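Local coordinates for protein transcription factor tau subunit sfc1 (Schizosaccharomyces pombe, PDB 4BJJ) that forms part of the tauA module of TFIIIC, which binds box A promoter sites of tRNA genes and supports RNA polymerase III initiation, here seen as its Sfc7-interacting N-terminal domain, at residues 15-20 with 73-78; 27-32 with 36-41; 43-48 with 95-100. The protein carries 3 engineered substitutions. All blocks are in the same frame, centred on the assembly; numbering follows the deposited sequence.

Interaction 1. Residues 15-20 with 73-78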
# COMPACT_ATOMS: atom_id res chain seq x y z
N LEU A 15 5.95 -0.71 1.09
CA LEU A 15 5.06 0.43 0.90
C LEU A 15 5.51 1.55 1.78
O LEU A 15 5.72 1.36 2.96
CB LEU A 15 3.62 0.03 1.22
CG LEU A 15 2.59 1.16 1.36
CD1 LEU A 15 2.33 1.78 0.01
CD2 LEU A 15 1.31 0.63 2.00
N ILE A 16 5.65 2.73 1.20
CA ILE A 16 5.99 3.92 1.94
C ILE A 16 4.79 4.84 1.99
O ILE A 16 4.35 5.36 0.96
CB ILE A 16 7.17 4.63 1.28
CG1 ILE A 16 8.38 3.71 1.28
CG2 ILE A 16 7.51 5.89 2.03
CD1 ILE A 16 9.49 4.18 0.37
N GLU A 17 4.26 5.07 3.18
CA GLU A 17 3.12 5.98 3.34
C GLU A 17 3.60 7.39 3.63
O GLU A 17 3.78 7.78 4.78
CB GLU A 17 2.17 5.47 4.42
CG GLU A 17 1.48 4.15 4.04
CD GLU A 17 0.36 3.73 5.01
OE1 GLU A 17 0.08 4.44 6.01
OE2 GLU A 17 -0.24 2.66 4.77
N HIS A 18 3.79 8.16 2.56
CA HIS A 18 4.32 9.51 2.62
C HIS A 18 3.16 10.51 2.86
O HIS A 18 2.06 10.32 2.36
CB HIS A 18 5.02 9.74 1.30
CG HIS A 18 5.86 10.97 1.22
ND1 HIS A 18 5.33 12.23 1.26
CD2 HIS A 18 7.19 11.13 0.99
CE1 HIS A 18 6.29 13.13 1.11
NE2 HIS A 18 7.43 12.48 0.94
N PRO A 19 3.39 11.56 3.65
CA PRO A 19 2.30 12.49 4.00
C PRO A 19 2.14 13.69 3.09
O PRO A 19 1.15 14.42 3.20
CB PRO A 19 2.70 12.98 5.39
CG PRO A 19 4.20 12.90 5.39
CD PRO A 19 4.59 11.78 4.47
N GLY A 20 3.12 13.93 2.24
CA GLY A 20 3.04 14.96 1.21
C GLY A 20 2.67 14.51 -0.20
O GLY A 20 2.03 13.50 -0.39
N GLN A 73 6.48 -1.39 9.94
CA GLN A 73 5.65 -2.47 10.40
C GLN A 73 5.17 -3.33 9.24
O GLN A 73 5.23 -2.92 8.09
CB GLN A 73 4.47 -1.89 11.17
CG GLN A 73 3.65 -2.92 11.89
CD GLN A 73 4.49 -3.74 12.83
OE1 GLN A 73 5.20 -4.66 12.42
NE2 GLN A 73 4.43 -3.39 14.09
N SER A 74 4.73 -4.54 9.54
CA SER A 74 4.03 -5.34 8.54
C SER A 74 2.57 -5.42 8.93
O SER A 74 2.23 -5.43 10.11
CB SER A 74 4.63 -6.74 8.42
OG SER A 74 4.41 -7.48 9.59
N ARG A 75 1.72 -5.46 7.91
CA ARG A 75 0.29 -5.70 8.07
C ARG A 75 0.03 -6.82 7.11
O ARG A 75 0.90 -7.65 6.91
CB ARG A 75 -0.54 -4.45 7.77
CG ARG A 75 -0.15 -3.31 8.69
CD ARG A 75 -1.00 -2.09 8.56
NE ARG A 75 -0.84 -1.44 7.27
CZ ARG A 75 -0.87 -0.13 7.08
NH1 ARG A 75 -1.03 0.70 8.10
NH2 ARG A 75 -0.69 0.35 5.86
N ASN A 76 -1.16 -6.85 6.52
CA ASN A 76 -1.48 -7.84 5.52
C ASN A 76 -2.01 -7.16 4.28
O ASN A 76 -2.94 -7.65 3.63
CB ASN A 76 -2.48 -8.84 6.08
CG ASN A 76 -3.69 -8.18 6.72
OD1 ASN A 76 -3.80 -6.96 6.80
ND2 ASN A 76 -4.60 -9.01 7.18
N ASP A 77 -1.41 -6.02 3.94
CA ASP A 77 -1.90 -5.24 2.83
C ASP A 77 -1.59 -5.96 1.52
O ASP A 77 -0.61 -6.71 1.40
CB ASP A 77 -1.25 -3.86 2.81
CG ASP A 77 -1.32 -3.15 4.16
OD1 ASP A 77 -2.42 -3.08 4.73
OD2 ASP A 77 -0.27 -2.67 4.65
N LEU A 78 -2.43 -5.70 0.52
CA LEU A 78 -2.26 -6.29 -0.78
C LEU A 78 -2.20 -5.20 -1.80
O LEU A 78 -2.77 -4.13 -1.61
CB LEU A 78 -3.40 -7.25 -1.11
CG LEU A 78 -3.63 -8.38 -0.10
CD1 LEU A 78 -4.90 -9.13 -0.46
CD2 LEU A 78 -2.47 -9.35 -0.11
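Arg75 lays the edge of its guanidinium group against the carboxylate of Glu17. The pair belongs to a salt-bridge network of Glu17, Arg75 and Asp77 within the triple barrel domain of the Tau95 family. It joins strand 12-18 to the loop between strands 68-73 and 78-83. Strand 12-18 and both strands that the loop connects pair with the long strand 88-100, whose Leu100 touches Glu17 and Arg75.

The two side chains arrive from opposite directions. Arg75 NH2 gives a hydrogen bond of 2.6 Å to Glu17 OE2. The oxygen lies near the guanidinium plane and is met on its syn side. NH2 itself lies 34° out of the carboxylate plane, and the two flat groups are 44° apart. Glu17 CG sits anti to the carbonyl carbon (chi1 -66°), and the chain then runs out straight, which carries the carboxylate across to the loop. The contact with Leu15 is looser, its CD2 lying 4.4 Å from Arg75 NH2.

Glu17 OE2 also forms a salt bridge to a basic side chain of the partner protein chain. Strand 12-18 pairs there with an antiparallel strand of that chain, so the sheet continues across the interface. Asp77 takes the NE-NH2 edge of Arg75, sharing NH2 with Glu17, and should limit its rotation. The positive charge probably offsets the repulsion between Glu17 and Asp77. The grip on Asp77 is side-on, with two nitrogens on one oxygen: Arg75 NE reaches Asp77 OD2 at 2.9 Å on the syn lone pair, and Arg75 NH2 reaches the same Asp77 OD2 at 3.3 Å from above the carboxylate plane.

Interaction 2. Residues 27-32 with 36-41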
# COMPACT_ATOMS: atom_id res chain seq x y z
N ALA A 27 11.75 16.81 -6.12
CA ALA A 27 11.64 17.29 -4.75
C ALA A 27 10.99 16.24 -3.87
O ALA A 27 11.43 16.02 -2.75
CB ALA A 27 10.85 18.57 -4.70
N PHE A 28 9.95 15.60 -4.40
CA PHE A 28 9.20 14.61 -3.64
C PHE A 28 10.07 13.44 -3.22
O PHE A 28 10.08 13.07 -2.06
CB PHE A 28 8.00 14.14 -4.45
CG PHE A 28 7.26 12.98 -3.85
CD1 PHE A 28 6.38 13.16 -2.81
CD2 PHE A 28 7.45 11.69 -4.37
CE1 PHE A 28 5.68 12.08 -2.27
CE2 PHE A 28 6.77 10.61 -3.84
CZ PHE A 28 5.87 10.80 -2.79
N PHE A 29 10.79 12.85 -4.17
CA PHE A 29 11.66 11.71 -3.89
C PHE A 29 12.83 12.11 -3.01
O PHE A 29 13.32 11.32 -2.22
CB PHE A 29 12.23 11.15 -5.18
CG PHE A 29 11.24 10.43 -6.01
CD1 PHE A 29 10.43 9.46 -5.44
CD2 PHE A 29 11.11 10.71 -7.35
CE1 PHE A 29 9.51 8.78 -6.20
CE2 PHE A 29 10.20 10.03 -8.11
CZ PHE A 29 9.40 9.07 -7.54
N GLN A 30 13.27 13.34 -3.18
CA GLN A 30 14.36 13.87 -2.40
C GLN A 30 14.01 13.94 -0.90
O GLN A 30 14.91 13.82 -0.05
CB GLN A 30 14.78 15.23 -2.95
CG GLN A 30 16.03 15.79 -2.35
CD GLN A 30 17.17 14.80 -2.36
OE1 GLN A 30 17.37 14.07 -3.35
NE2 GLN A 30 17.91 14.73 -1.23
N THR A 31 12.72 14.07 -0.57
CA THR A 31 12.35 14.15 0.85
C THR A 31 12.70 12.87 1.62
O THR A 31 12.76 12.87 2.85
CB THR A 31 10.85 14.44 1.08
OG1 THR A 31 10.07 13.34 0.60
CG2 THR A 31 10.42 15.74 0.41
N LEU A 32 12.90 11.80 0.86
CA LEU A 32 13.27 10.50 1.42
C LEU A 32 14.72 10.18 1.08
O LEU A 32 15.19 9.08 1.32
CB LEU A 32 12.38 9.42 0.84
CG LEU A 32 10.91 9.53 1.20
CD1 LEU A 32 10.11 8.54 0.40
CD2 LEU A 32 10.70 9.29 2.70
N GLN A 36 17.52 6.46 -5.06
CA GLN A 36 18.42 5.38 -4.67
C GLN A 36 18.29 5.08 -3.21
O GLN A 36 18.37 3.94 -2.80
CB GLN A 36 19.87 5.71 -5.03
CG GLN A 36 20.13 5.58 -6.53
CD GLN A 36 21.55 5.95 -6.94
OE1 GLN A 36 21.88 7.13 -7.06
NE2 GLN A 36 22.38 4.94 -7.15
N SER A 37 18.07 6.11 -2.41
CA SER A 37 17.86 5.93 -0.99
C SER A 37 16.57 5.12 -0.72
O SER A 37 16.52 4.29 0.20
CB SER A 37 17.81 7.30 -0.33
OG SER A 37 17.35 7.23 1.00
N ILE A 38 15.54 5.34 -1.54
CA ILE A 38 14.28 4.62 -1.42
C ILE A 38 14.47 3.13 -1.72
O ILE A 38 13.97 2.27 -1.00
CB ILE A 38 13.25 5.22 -2.37
CG1 ILE A 38 12.76 6.54 -1.79
CG2 ILE A 38 12.09 4.26 -2.65
CD1 ILE A 38 12.16 7.46 -2.80
N GLN A 39 15.20 2.85 -2.78
CA GLN A 39 15.52 1.47 -3.16
C GLN A 39 16.42 0.74 -2.16
O GLN A 39 16.26 -0.45 -1.89
CB GLN A 39 16.14 1.47 -4.55
CG GLN A 39 15.15 1.97 -5.60
CD GLN A 39 15.77 2.20 -6.96
OE1 GLN A 39 16.98 2.36 -7.10
NE2 GLN A 39 14.93 2.22 -7.98
N LYS A 40 17.36 1.46 -1.59
CA LYS A 40 18.21 0.93 -0.53
C LYS A 40 17.34 0.59 0.68
O LYS A 40 17.45 -0.48 1.24
CB LYS A 40 19.29 1.97 -0.19
CG LYS A 40 20.43 1.46 0.65
CD LYS A 40 21.48 2.54 0.87
CE LYS A 40 20.94 3.70 1.74
NZ LYS A 40 21.98 4.73 2.06
N ALA A 41 16.44 1.50 1.06
CA ALA A 41 15.51 1.25 2.16
C ALA A 41 14.61 0.03 1.91
O ALA A 41 14.45 -0.81 2.79
CB ALA A 41 14.70 2.47 2.45
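The backbone oxygen of Leu32 accepts a hydrogen bond of 2.9 Å from Ser37 OG. The hydroxyl lies in the carbonyl plane, with a C=O...donor angle of 148°. Ser37 sits in the first turn of helix 35-47, and Leu32 lies in the connection that follows helix 25-30. The bond therefore spans the short connection between the two helices. Ser37 OG is anti to the backbone N of its own residue (chi1 168°), a setting that directs the hydroxyl at this carbonyl. An alanine here is likely to leave the carbonyl of Leu32 without this donor and the connection less firmly tied to the second helix.

Beside this polar tie the contact is apolar, and Ile38 carries most of it. Its CG1 branch does the touching. Ile38 CG1 packs 3.9 Å from Leu32 CB, and the end of the branch, Ile38 CD1, lies 4.0 Å from Leu32 CD1. The same methyl, Ile38 CD1, comes within 3.7 Å of Phe29 CD1, where the two side chains cross at about a right angle. Ile38 CD1 touches both the leucine and the phenylalanine. One face of the Phe29 ring is covered by Phe28 CD2, 3.8 Å above the plane and offset toward the rim.

The apolar layer continues beyond the two helices. Leu32 and Ile38 both reach Ile16 of strand 12-18. Phe29, Leu32 and Ile38 also pack on apolar side chains of the partner protein chain. The arrangement is that of two consecutive helices, 25-30 and 35-47, joined by a short connection and packed through their inner side chains on strand 12-18 of the Tau95 domain.

Interaction 3. Residues 43-48 with 95-100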
# COMPACT_ATOMS: atom_id res chain seq x y z
N GLN A 43 15.26 -2.57 -0.19
CA GLN A 43 16.09 -3.75 -0.21
C GLN A 43 16.47 -4.23 1.24
O GLN A 43 16.45 -5.43 1.53
CB GLN A 43 17.36 -3.44 -1.01
CG GLN A 43 18.52 -4.38 -0.73
CD GLN A 43 19.79 -3.97 -1.45
OE1 GLN A 43 20.35 -2.89 -1.23
NE2 GLN A 43 20.25 -4.85 -2.34
N THR A 44 16.83 -3.31 2.13
CA THR A 44 17.12 -3.67 3.51
C THR A 44 15.90 -4.34 4.15
O THR A 44 16.05 -5.30 4.90
CB THR A 44 17.50 -2.46 4.36
OG1 THR A 44 18.57 -1.75 3.75
CG2 THR A 44 17.94 -2.88 5.76
N SER A 45 14.70 -3.83 3.85
CA SER A 45 13.49 -4.36 4.48
C SER A 45 13.26 -5.83 4.13
O SER A 45 12.63 -6.57 4.91
CB SER A 45 12.22 -3.50 4.21
OG SER A 45 11.82 -3.51 2.87
N PHE A 46 13.80 -6.27 2.99
CA PHE A 46 13.67 -7.66 2.56
C PHE A 46 14.86 -8.53 2.95
O PHE A 46 14.69 -9.71 3.23
CB PHE A 46 13.47 -7.72 1.06
CG PHE A 46 12.04 -7.44 0.64
CD1 PHE A 46 11.11 -8.45 0.64
CD2 PHE A 46 11.64 -6.15 0.31
CE1 PHE A 46 9.82 -8.19 0.28
CE2 PHE A 46 10.35 -5.90 -0.06
CZ PHE A 46 9.44 -6.91 -0.06
N GLN A 47 16.04 -7.94 2.99
CA GLN A 47 17.24 -8.68 3.35
C GLN A 47 17.41 -8.81 4.84
O GLN A 47 17.87 -9.83 5.33
CB GLN A 47 18.46 -8.00 2.77
CG GLN A 47 18.62 -8.31 1.32
CD GLN A 47 19.96 -7.91 0.83
OE1 GLN A 47 20.80 -7.46 1.61
NE2 GLN A 47 20.20 -8.06 -0.47
N ASN A 48 17.02 -7.76 5.57
CA ASN A 48 17.17 -7.71 7.00
C ASN A 48 16.05 -6.87 7.65
O ASN A 48 16.29 -5.77 8.16
CB ASN A 48 18.55 -7.13 7.34
CG ASN A 48 18.93 -7.33 8.79
OD1 ASN A 48 18.16 -7.90 9.56
ND2 ASN A 48 20.12 -6.86 9.17
N ILE A 95 2.11 -6.75 0.11
CA ILE A 95 2.93 -5.69 0.60
C ILE A 95 3.46 -6.23 1.95
O ILE A 95 2.70 -6.36 2.92
CB ILE A 95 2.09 -4.41 0.77
CG1 ILE A 95 1.55 -3.94 -0.58
CG2 ILE A 95 2.88 -3.28 1.41
CD1 ILE A 95 0.46 -2.85 -0.49
N ARG A 96 4.74 -6.58 2.01
CA ARG A 96 5.29 -7.28 3.18
C ARG A 96 5.73 -6.33 4.28
O ARG A 96 5.73 -6.71 5.44
CB ARG A 96 6.46 -8.18 2.79
CG ARG A 96 6.11 -9.36 1.89
CD ARG A 96 4.94 -10.18 2.37
NE ARG A 96 5.12 -10.81 3.68
CZ ARG A 96 5.70 -12.00 3.87
NH1 ARG A 96 6.19 -12.69 2.86
NH2 ARG A 96 5.81 -12.49 5.09
N GLN A 97 6.10 -5.10 3.92
CA GLN A 97 6.46 -4.09 4.91
C GLN A 97 5.99 -2.69 4.55
O GLN A 97 5.88 -2.31 3.39
CB GLN A 97 7.97 -4.07 5.20
CG GLN A 97 8.22 -4.30 6.69
CD GLN A 97 9.67 -4.41 7.08
OE1 GLN A 97 10.50 -3.61 6.67
NE2 GLN A 97 9.97 -5.37 7.93
N VAL A 98 5.73 -1.90 5.59
CA VAL A 98 5.23 -0.55 5.43
C VAL A 98 6.10 0.41 6.21
O VAL A 98 6.41 0.16 7.37
CB VAL A 98 3.78 -0.44 5.95
CG1 VAL A 98 3.18 0.84 5.49
CG2 VAL A 98 2.96 -1.57 5.44
N PHE A 99 6.49 1.50 5.58
CA PHE A 99 7.09 2.63 6.27
C PHE A 99 6.00 3.68 6.49
O PHE A 99 5.46 4.26 5.54
CB PHE A 99 8.25 3.21 5.44
CG PHE A 99 9.37 2.23 5.19
CD1 PHE A 99 9.28 1.28 4.18
CD2 PHE A 99 10.53 2.27 5.98
CE1 PHE A 99 10.31 0.40 3.95
CE2 PHE A 99 11.58 1.39 5.75
CZ PHE A 99 11.47 0.46 4.73
N LEU A 100 5.67 3.88 7.75
CA LEU A 100 4.54 4.72 8.17
C LEU A 100 5.03 6.10 8.55
O LEU A 100 5.64 6.29 9.60
CB LEU A 100 3.82 4.08 9.35
CG LEU A 100 3.27 2.67 9.12
CD1 LEU A 100 3.17 1.91 10.42
CD2 LEU A 100 1.93 2.66 8.45
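Ser45, Gln97 and Phe46 bury the most surface where the C-terminal end of helix 35-47 lies over strand 88-100. This is a helix-on-sheet contact, in which the helix packs against the mixed sheet by way of that strand. The short axes pass 9.3 Å apart at an angle of 128°. Ser45 and Gln97 mark the closest backbone approach.

Ser45 meets the strand with its carbon, not its hydroxyl. Ser45 CB lies 3.0 Å from Gln97 OE1, a tight contact whose detail is doubtful. Ser45 OG occupies the position between its backbone N and carbonyl carbon (chi1 67°) and bonds back to the oxygen of Cys42, one turn earlier. Ser45 CB also comes to 4.1 Å from Phe99 CZ, the far end of that ring. Gln97 reaches toward the helix on a chain extended beyond CG.

Phe46 makes the outer part of the contact. Phe46 CE1 approaches Arg96 CB at 4.2 Å, and the two side chains cross at about a right angle. Arg96 touches with the root of its chain, which then bends twice and leads its charge away to a salt bridge with Glu12 on strand 12-18. The side chain of Phe46 is about 4 Å from the bound mercury ion.

Polar groups border the helix-strand junction, but Ser45 and Arg96 spend their hydrogen bonds elsewhere, so the contact across these segments probably rests mainly on van der Waals packing.

Strand 88-100 brings interactions 1 and 3 together: it pairs with strand 12-18 (Leu15 O to Phe99 N) and with strand 68-73 (Gln73 O to Val98 N). Interactions 2 and 3 share helix 35-47, interaction 2 near its start and interaction 3 at its end. Interaction 2 meets interaction 1 through His18 and Ile16, with His18 NE2 bonding to Thr31 OG1. Interactions 1 and 2 are buried, whereas interaction 3 is partly buried. All three reach the partner protein chain, interaction 1 with a salt bridge and strand pairing. Their chemistry differs. Charges dominate 15-20 with 73-78, 27-32 with 36-41 is mostly apolar, and 43-48 with 95-100 relies on mixed van der Waals contact.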